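Local structure of lysine specific cysteine protease (Porphyromonas gingivalis, 3KM5) at residues Tyr83-Asp88 with Tyr168-Asp173; Pro91-Ala96 with Tyr161-Leu166; Val111-Thr116 with Ile143-Asp148. The protein cleaves proteins after lysine as a secreted cysteine protease, of which this chain is the K2 adhesin domain, a calcium-binding beta jelly roll; isolated adhesin domains are haemolytic in vitro. All coordinates share one frame; numbering follows the deposited sequence. Where two conformers were deposited one is given.

Interaction 1 (Tyr83-Asp88 with Tyr168-Asp173); sequences YYAVND and YILLDD. With CA (calcium ion), chain D.
Tyr83 to Ala85 pair with Leu170 to Asp172 as antiparallel neighbours in one sheet of the jelly roll. Four backbone hydrogen bonds make the ladder. Tyr83 and Asp172 exchange two, the tighter from Asp172 N to Tyr83 O at 3.0 Å; Ala85 and Leu170 exchange the other two, with Leu170 N reaching Ala85 O at 2.9 Å in a nearly straight bond (170°). Between these rungs Tyr84 faces Leu171 in a non-hydrogen-bonded pair, and Tyr84 CA approaches Leu170 O to 3.1 Å in a CA-H...O contact.

The apolar contacts split between the two faces. On the face of Tyr84 and Leu171, Leu171 CD2 packs on Tyr84 CB at 3.8 Å; on the other, Leu170 CD1 lies near Ala85 CB. Tyr168 brings its ring against the Val86-Asn87 peptide, CE1 3.5 Å from Val86 C, with CG between backbone N and carbonyl carbon (chi1 55°); its hydroxyl goes on to Ser140. One water accepts from Asn87 N and Tyr168 N where the strands part.

At the opposite end sits a calcium ion whose shell includes Thr8, Glu10, Gly48 and Asn51. Asp172 grips it with both carboxylate oxygens, OD1 at 2.5 Å and OD2 at 2.6 Å.

Interaction 2 (Pro91-Ala96 with Tyr161-Leu166); sequences PGDHYA and YNCSDL
His94 and Tyr161 run alongside each other with their ends in the same direction, the imidazole edge turned toward the phenol face in an offset edge-to-face pair. Their planes stand 64° apart, and His94 CD2 comes to 3.7 Å from Tyr161 CE2. The imidazole swings to this side because CG is anti to the backbone N (chi1 -174°), which also brings CD2 within 3.8 Å of Asn162 CB. Ala96 CB touches the same CE2 corner of the phenol. At the backbone, Tyr161 N donates to His94 O at 3.2 Å, joining Tyr161 to the residue just ahead of strand 95-100.

Further along, Asp93 and Leu166 pass antiparallel, Asp93 OD2 coming to 3.3 Å from Leu166 CB. Leu166 CG rests against the Gly92 backbone, while Cys163 turns its sulfur toward Asp93, leaving SG 3.8 Å from OD1. Gly92 and Asp93 centre successive inverse gamma turns, the second closed by a weak bond, that lead into the strand.

Ser57, His160 and Asn167 N hold the buried Asp93 carboxylate, three donors that would probably favour its charged form. Glu114 OE2 ties His94 NE2 to Tyr161 OH, and with ND1 bonded to Thr116 OG1 the imidazole is held against rotation.

Interaction 3 (Val111-Thr116 with Ile143-Asp148); sequences VVFEET and IERTVD
The Arg145 guanidinium meets Glu115 at its edge, and Ile143 CG2 of its own strand sits over one face toward the rim. The grip is side-on: NE donates to Glu115 OE2 at 2.9 Å and NH2 to Glu115 OE1 at 3.1 Å, and NE adds a weak bond to OE1 (3.3 Å). The NH2 bond uses the syn lone pair of OE1 and stays close to the guanidinium plane; OE2 lies 20° out of that plane, and carboxylate and guanidinium planes are 46° apart. Arg145 NH1 bends back to Glu144 O at 2.9 Å, so all three guanidinium nitrogens are engaged. The Arg145 side chain kinks at chi2 (-70°) to meet the straight Glu115 chain coming from across the gap. Glu115 OE2 also takes a hydrogen bond from Tyr95 OH, and lies at the edge of the Phe113 ring, in its plane.

That ring stands almost perpendicular to the guanidinium, with Phe113 CZ 4.1 Å from Arg145 CD. Toward Val112 the contact turns apolar. Val147 straddles the base of Phe113, CG1 and CG2 each 3.9 Å from Phe113 CB, and its CG1 also meets Val112 CG2 at 3.8 Å.

Val112 and Phe113 both face Val97 as a classic beta bulge, which turns both side chains toward Val147. No backbone bond joins the two segments: this is side-chain packing between edge strands of the two sheets, as in a jelly-roll sandwich.

How the interactions relate
Following the chain, strand 79-86 enters first and, with the late strand 168-177, closes the longest loop in interaction 1. Interaction 2 nests inside it, pairing the approach to strand 95-100 with the loop after strand 155-161. Interaction 3 lies within that second loop, bringing 111-116 against 143-148, so the three are concentric and none cross. Interaction 1 lies within one sheet and interaction 2 at the end of the other, while interaction 3 spans the two. They also touch directly: Tyr84 O takes a probable hydrogen bond from Ile143 N, joining 1 to 3, while Ile169 packs on Tyr95 between 1 and 2.

Interaction 1 (Tyr83-Asp88 with Tyr168-Asp173)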
# COMPACT_ATOMS: atom_id res chain seq x y z
N TYR A 83 2.70 -8.22 2.22
CA TYR A 83 4.06 -7.85 1.87
C TYR A 83 4.08 -6.42 1.37
O TYR A 83 3.22 -6.01 0.63
CB TYR A 83 4.64 -8.80 0.79
CG TYR A 83 4.58 -10.25 1.19
CD1 TYR A 83 5.66 -10.91 1.75
CD2 TYR A 83 3.40 -10.98 1.00
CE1 TYR A 83 5.56 -12.28 2.13
CE2 TYR A 83 3.30 -12.29 1.38
CZ TYR A 83 4.38 -12.95 1.92
OH TYR A 83 4.24 -14.28 2.32
N TYR A 84 5.08 -5.65 1.83
CA TYR A 84 5.30 -4.31 1.35
C TYR A 84 6.69 -4.15 0.80
O TYR A 84 7.61 -4.90 1.11
CB TYR A 84 5.02 -3.28 2.45
CG TYR A 84 6.09 -3.09 3.50
CD1 TYR A 84 7.18 -2.27 3.28
CD2 TYR A 84 6.00 -3.73 4.72
CE1 TYR A 84 8.14 -2.08 4.24
CE2 TYR A 84 6.94 -3.51 5.70
CZ TYR A 84 8.01 -2.72 5.45
OH TYR A 84 8.95 -2.53 6.45
N ALA A 85 6.84 -3.12 -0.02
CA ALA A 85 8.14 -2.76 -0.56
C ALA A 85 8.25 -1.23 -0.61
O ALA A 85 7.30 -0.54 -0.84
CB ALA A 85 8.33 -3.38 -1.97
N VAL A 86 9.45 -0.74 -0.37
CA VAL A 86 9.73 0.69 -0.48
C VAL A 86 10.99 0.85 -1.33
O VAL A 86 11.63 -0.12 -1.68
CB VAL A 86 9.93 1.38 0.90
CG1 VAL A 86 8.65 1.29 1.73
CG2 VAL A 86 11.08 0.76 1.68
N ASN A 87 11.30 2.09 -1.68
CA ASN A 87 12.58 2.40 -2.33
C ASN A 87 13.63 2.46 -1.23
O ASN A 87 13.57 3.34 -0.37
CB ASN A 87 12.48 3.75 -3.04
CG ASN A 87 13.74 4.15 -3.74
OD1 ASN A 87 14.83 3.67 -3.42
ND2 ASN A 87 13.59 4.99 -4.73
N ASP A 88 14.55 1.50 -1.22
CA ASP A 88 15.45 1.38 -0.08
C ASP A 88 16.48 2.50 -0.01
O ASP A 88 17.15 2.65 1.01
CB ASP A 88 16.03 -0.03 -0.00
CG ASP A 88 14.93 -1.09 0.25
OD1 ASP A 88 13.95 -0.79 0.98
OD2 ASP A 88 15.03 -2.21 -0.28
N TYR A 168 7.85 5.74 -2.30
CA TYR A 168 6.58 5.00 -2.45
C TYR A 168 6.53 3.93 -1.37
O TYR A 168 7.56 3.54 -0.77
CB TYR A 168 6.41 4.33 -3.84
CG TYR A 168 7.54 3.42 -4.21
CD1 TYR A 168 7.64 2.18 -3.65
CD2 TYR A 168 8.55 3.82 -5.09
CE1 TYR A 168 8.64 1.34 -3.93
CE2 TYR A 168 9.58 2.96 -5.40
CZ TYR A 168 9.64 1.72 -4.81
OH TYR A 168 10.67 0.84 -5.04
N ILE A 169 5.30 3.49 -1.11
CA ILE A 169 5.05 2.18 -0.50
C ILE A 169 4.19 1.35 -1.45
O ILE A 169 3.20 1.84 -2.02
CB ILE A 169 4.44 2.30 0.88
CG1 ILE A 169 4.21 0.92 1.49
CG2 ILE A 169 3.14 3.10 0.92
CD1 ILE A 169 4.09 0.90 2.99
N LEU A 170 4.61 0.11 -1.68
CA LEU A 170 3.82 -0.85 -2.46
C LEU A 170 3.28 -1.92 -1.51
O LEU A 170 4.00 -2.31 -0.57
CB LEU A 170 4.69 -1.54 -3.50
CG LEU A 170 5.56 -0.64 -4.35
CD1 LEU A 170 6.42 -1.47 -5.33
CD2 LEU A 170 4.73 0.38 -5.08
N LEU A 171 2.10 -2.49 -1.82
CA LEU A 171 1.57 -3.64 -1.10
C LEU A 171 1.19 -4.70 -2.09
O LEU A 171 0.78 -4.39 -3.20
CB LEU A 171 0.33 -3.31 -0.25
CG LEU A 171 0.48 -2.15 0.71
CD1 LEU A 171 -0.87 -1.71 1.27
CD2 LEU A 171 1.39 -2.53 1.86
N ASP A 172 1.32 -5.95 -1.67
CA ASP A 172 0.85 -7.07 -2.51
C ASP A 172 0.54 -8.26 -1.60
O ASP A 172 0.98 -8.34 -0.48
CB ASP A 172 1.93 -7.37 -3.54
CG ASP A 172 1.41 -8.16 -4.76
OD1 ASP A 172 0.19 -8.35 -4.88
OD2 ASP A 172 2.27 -8.48 -5.61
N ASP A 173 -0.26 -9.18 -2.14
CA ASP A 173 -0.52 -10.46 -1.51
C ASP A 173 -1.02 -10.28 -0.07
O ASP A 173 -0.50 -10.85 0.91
CB ASP A 173 0.71 -11.40 -1.63
CG ASP A 173 0.91 -11.89 -3.04
OD1 ASP A 173 -0.09 -12.02 -3.77
OD2 ASP A 173 2.07 -12.05 -3.49
CA CA D . 0.32 -9.16 -7.22
O HOH W 1 10.26 4.61 -0.65
O HOH W 2 0.13 -11.31 -6.27

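Interaction 2 (Pro91-Ala96 with Tyr161-Leu166)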
# COMPACT_ATOMS: atom_id res chain seq x y z
N PRO A 91 13.66 5.15 2.20
CA PRO A 91 12.74 4.09 2.61
C PRO A 91 11.54 4.47 3.47
O PRO A 91 10.57 3.71 3.53
CB PRO A 91 13.64 3.12 3.38
CG PRO A 91 14.73 3.99 3.92
CD PRO A 91 14.98 5.01 2.87
N GLY A 92 11.61 5.59 4.15
CA GLY A 92 10.71 5.91 5.24
C GLY A 92 9.31 6.32 4.94
O GLY A 92 8.79 7.25 5.52
N ASP A 93 8.65 5.51 4.12
CA ASP A 93 7.27 5.76 3.74
C ASP A 93 6.32 5.15 4.78
O ASP A 93 5.79 4.05 4.66
CB ASP A 93 7.07 5.28 2.33
CG ASP A 93 7.40 6.36 1.33
OD1 ASP A 93 6.61 7.31 1.21
OD2 ASP A 93 8.46 6.26 0.69
N HIS A 94 6.17 5.90 5.86
CA HIS A 94 5.39 5.54 7.03
C HIS A 94 3.97 5.13 6.66
O HIS A 94 3.30 5.81 5.85
CB HIS A 94 5.38 6.74 8.02
CG HIS A 94 4.72 6.44 9.32
ND1 HIS A 94 5.42 5.93 10.40
CD2 HIS A 94 3.43 6.52 9.72
CE1 HIS A 94 4.58 5.72 11.40
NE2 HIS A 94 3.37 6.07 11.01
N TYR A 95 3.50 4.06 7.29
CA TYR A 95 2.13 3.63 7.08
C TYR A 95 1.55 2.97 8.31
O TYR A 95 2.28 2.49 9.18
CB TYR A 95 2.03 2.73 5.84
CG TYR A 95 2.55 1.36 6.12
CD1 TYR A 95 1.67 0.33 6.45
CD2 TYR A 95 3.91 1.08 6.14
CE1 TYR A 95 2.13 -0.92 6.80
CE2 TYR A 95 4.38 -0.19 6.48
CZ TYR A 95 3.46 -1.21 6.79
OH TYR A 95 3.86 -2.50 7.18
N ALA A 96 0.24 2.96 8.38
CA ALA A 96 -0.51 2.26 9.40
C ALA A 96 -1.44 1.23 8.79
O ALA A 96 -1.95 1.42 7.73
CB ALA A 96 -1.35 3.26 10.24
N TYR A 161 0.82 7.84 5.42
CA TYR A 161 0.69 9.15 6.02
C TYR A 161 1.87 9.46 6.88
O TYR A 161 2.72 8.61 7.09
CB TYR A 161 -0.62 9.24 6.83
CG TYR A 161 -0.60 8.75 8.25
CD1 TYR A 161 -0.96 9.60 9.29
CD2 TYR A 161 -0.24 7.44 8.58
CE1 TYR A 161 -0.93 9.18 10.58
CE2 TYR A 161 -0.25 7.03 9.86
CZ TYR A 161 -0.58 7.90 10.87
OH TYR A 161 -0.59 7.50 12.21
N ASN A 162 1.92 10.69 7.39
CA ASN A 162 2.97 11.07 8.35
C ASN A 162 4.38 10.93 7.76
O ASN A 162 5.31 10.52 8.46
CB ASN A 162 2.85 10.29 9.68
CG ASN A 162 2.00 10.97 10.70
OD1 ASN A 162 1.24 11.91 10.40
ND2 ASN A 162 2.10 10.51 11.94
N CYS A 163 4.54 11.29 6.49
CA CYS A 163 5.83 11.23 5.79
C CYS A 163 5.75 12.15 4.56
O CYS A 163 4.68 12.53 4.12
CB CYS A 163 6.23 9.81 5.38
SG CYS A 163 5.09 9.01 4.22
N SER A 164 6.91 12.50 4.04
CA SER A 164 6.97 13.37 2.87
C SER A 164 8.28 13.19 2.11
O SER A 164 9.35 13.04 2.72
CB SER A 164 6.82 14.85 3.28
OG SER A 164 6.94 15.72 2.16
N ASP A 165 8.20 13.20 0.78
CA ASP A 165 9.38 13.31 -0.09
C ASP A 165 10.36 12.16 0.13
O ASP A 165 11.58 12.35 0.18
CB ASP A 165 10.07 14.67 0.15
CG ASP A 165 10.95 15.12 -1.01
OD1 ASP A 165 10.80 14.63 -2.14
OD2 ASP A 165 11.78 16.01 -0.77
N LEU A 166 9.82 10.95 0.27
CA LEU A 166 10.66 9.75 0.25
C LEU A 166 10.46 9.16 -1.14
O LEU A 166 10.93 9.74 -2.14
CB LEU A 166 10.35 8.81 1.44
CG LEU A 166 10.97 9.13 2.84
CD1 LEU A 166 12.50 9.19 2.76
CD2 LEU A 166 10.47 10.39 3.48

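Interaction 3 (Val111-Thr116 with Ile143-Asp148)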
# COMPACT_ATOMS: atom_id res chain seq x y z
N VAL A 111 -5.87 2.79 14.62
CA VAL A 111 -4.59 2.17 14.26
C VAL A 111 -4.41 0.91 15.09
O VAL A 111 -4.63 0.93 16.32
CB VAL A 111 -3.39 3.13 14.56
CG1 VAL A 111 -2.07 2.46 14.27
CG2 VAL A 111 -3.47 4.40 13.75
N VAL A 112 -4.06 -0.20 14.44
CA VAL A 112 -3.69 -1.41 15.12
C VAL A 112 -2.21 -1.77 14.93
O VAL A 112 -1.70 -2.62 15.65
CB VAL A 112 -4.57 -2.63 14.69
CG1 VAL A 112 -6.02 -2.36 15.03
CG2 VAL A 112 -4.45 -2.99 13.24
N PHE A 113 -1.54 -1.17 13.94
CA PHE A 113 -0.11 -1.39 13.68
C PHE A 113 0.39 -0.21 12.87
O PHE A 113 -0.31 0.21 11.97
CB PHE A 113 0.15 -2.68 12.89
CG PHE A 113 1.56 -2.78 12.36
CD1 PHE A 113 2.62 -2.87 13.24
CD2 PHE A 113 1.83 -2.68 11.00
CE1 PHE A 113 3.95 -2.86 12.77
CE2 PHE A 113 3.13 -2.73 10.52
CZ PHE A 113 4.17 -2.83 11.40
N GLU A 114 1.58 0.31 13.14
CA GLU A 114 2.18 1.25 12.19
C GLU A 114 3.69 1.25 12.34
O GLU A 114 4.20 0.84 13.39
CB GLU A 114 1.56 2.66 12.25
CG GLU A 114 1.77 3.39 13.52
CD GLU A 114 1.08 4.78 13.56
OE1 GLU A 114 0.55 5.11 14.63
OE2 GLU A 114 1.10 5.55 12.57
N GLU A 115 4.39 1.64 11.28
CA GLU A 115 5.82 1.62 11.25
C GLU A 115 6.36 2.54 10.16
O GLU A 115 5.64 3.02 9.31
CB GLU A 115 6.37 0.21 11.05
CG GLU A 115 6.12 -0.30 9.66
CD GLU A 115 6.73 -1.68 9.40
OE1 GLU A 115 7.71 -2.04 10.07
OE2 GLU A 115 6.19 -2.42 8.57
N THR A 116 7.65 2.83 10.30
CA THR A 116 8.38 3.55 9.31
C THR A 116 9.40 2.57 8.74
O THR A 116 10.32 2.15 9.46
CB THR A 116 9.13 4.74 9.93
OG1 THR A 116 8.22 5.57 10.65
CG2 THR A 116 9.77 5.59 8.87
N ILE A 143 8.85 -7.21 2.14
CA ILE A 143 8.92 -7.47 3.57
C ILE A 143 7.58 -7.98 4.06
O ILE A 143 6.55 -7.36 3.81
CB ILE A 143 9.25 -6.16 4.29
CG1 ILE A 143 10.61 -5.62 3.82
CG2 ILE A 143 9.23 -6.34 5.82
CD1 ILE A 143 11.71 -6.56 4.04
N GLU A 144 7.57 -9.09 4.82
CA GLU A 144 6.35 -9.69 5.33
C GLU A 144 5.94 -9.05 6.66
O GLU A 144 6.78 -8.79 7.51
CB GLU A 144 6.54 -11.21 5.51
CG GLU A 144 5.24 -11.93 5.91
CD GLU A 144 5.34 -13.43 6.03
OE1 GLU A 144 6.41 -14.01 5.82
OE2 GLU A 144 4.29 -14.04 6.38
N ARG A 145 4.64 -8.88 6.85
CA ARG A 145 4.05 -8.48 8.12
C ARG A 145 2.81 -9.27 8.39
O ARG A 145 2.11 -9.60 7.45
CB ARG A 145 3.68 -6.99 8.08
CG ARG A 145 4.87 -6.04 8.01
CD ARG A 145 5.67 -6.02 9.29
NE ARG A 145 6.85 -5.15 9.24
CZ ARG A 145 8.11 -5.56 9.13
NH1 ARG A 145 8.43 -6.83 8.95
NH2 ARG A 145 9.08 -4.66 9.14
N THR A 146 2.54 -9.57 9.66
CA THR A 146 1.34 -10.26 10.10
C THR A 146 0.79 -9.46 11.29
O THR A 146 1.48 -9.30 12.31
CB THR A 146 1.69 -11.72 10.51
OG1 THR A 146 2.26 -12.42 9.42
CG2 THR A 146 0.45 -12.47 10.97
N VAL A 147 -0.44 -8.99 11.15
CA VAL A 147 -1.04 -8.06 12.09
C VAL A 147 -2.32 -8.66 12.64
O VAL A 147 -3.19 -9.11 11.89
CB VAL A 147 -1.32 -6.73 11.40
CG1 VAL A 147 -2.10 -5.78 12.32
CG2 VAL A 147 0.00 -6.10 11.00
N ASP A 148 -2.43 -8.68 13.96
CA ASP A 148 -3.59 -9.20 14.65
C ASP A 148 -4.77 -8.22 14.46
O ASP A 148 -4.59 -7.02 14.57
CB ASP A 148 -3.33 -9.30 16.17
CG ASP A 148 -2.24 -10.26 16.56
OD1 ASP A 148 -1.79 -11.09 15.75
OD2 ASP A 148 -1.86 -10.20 17.75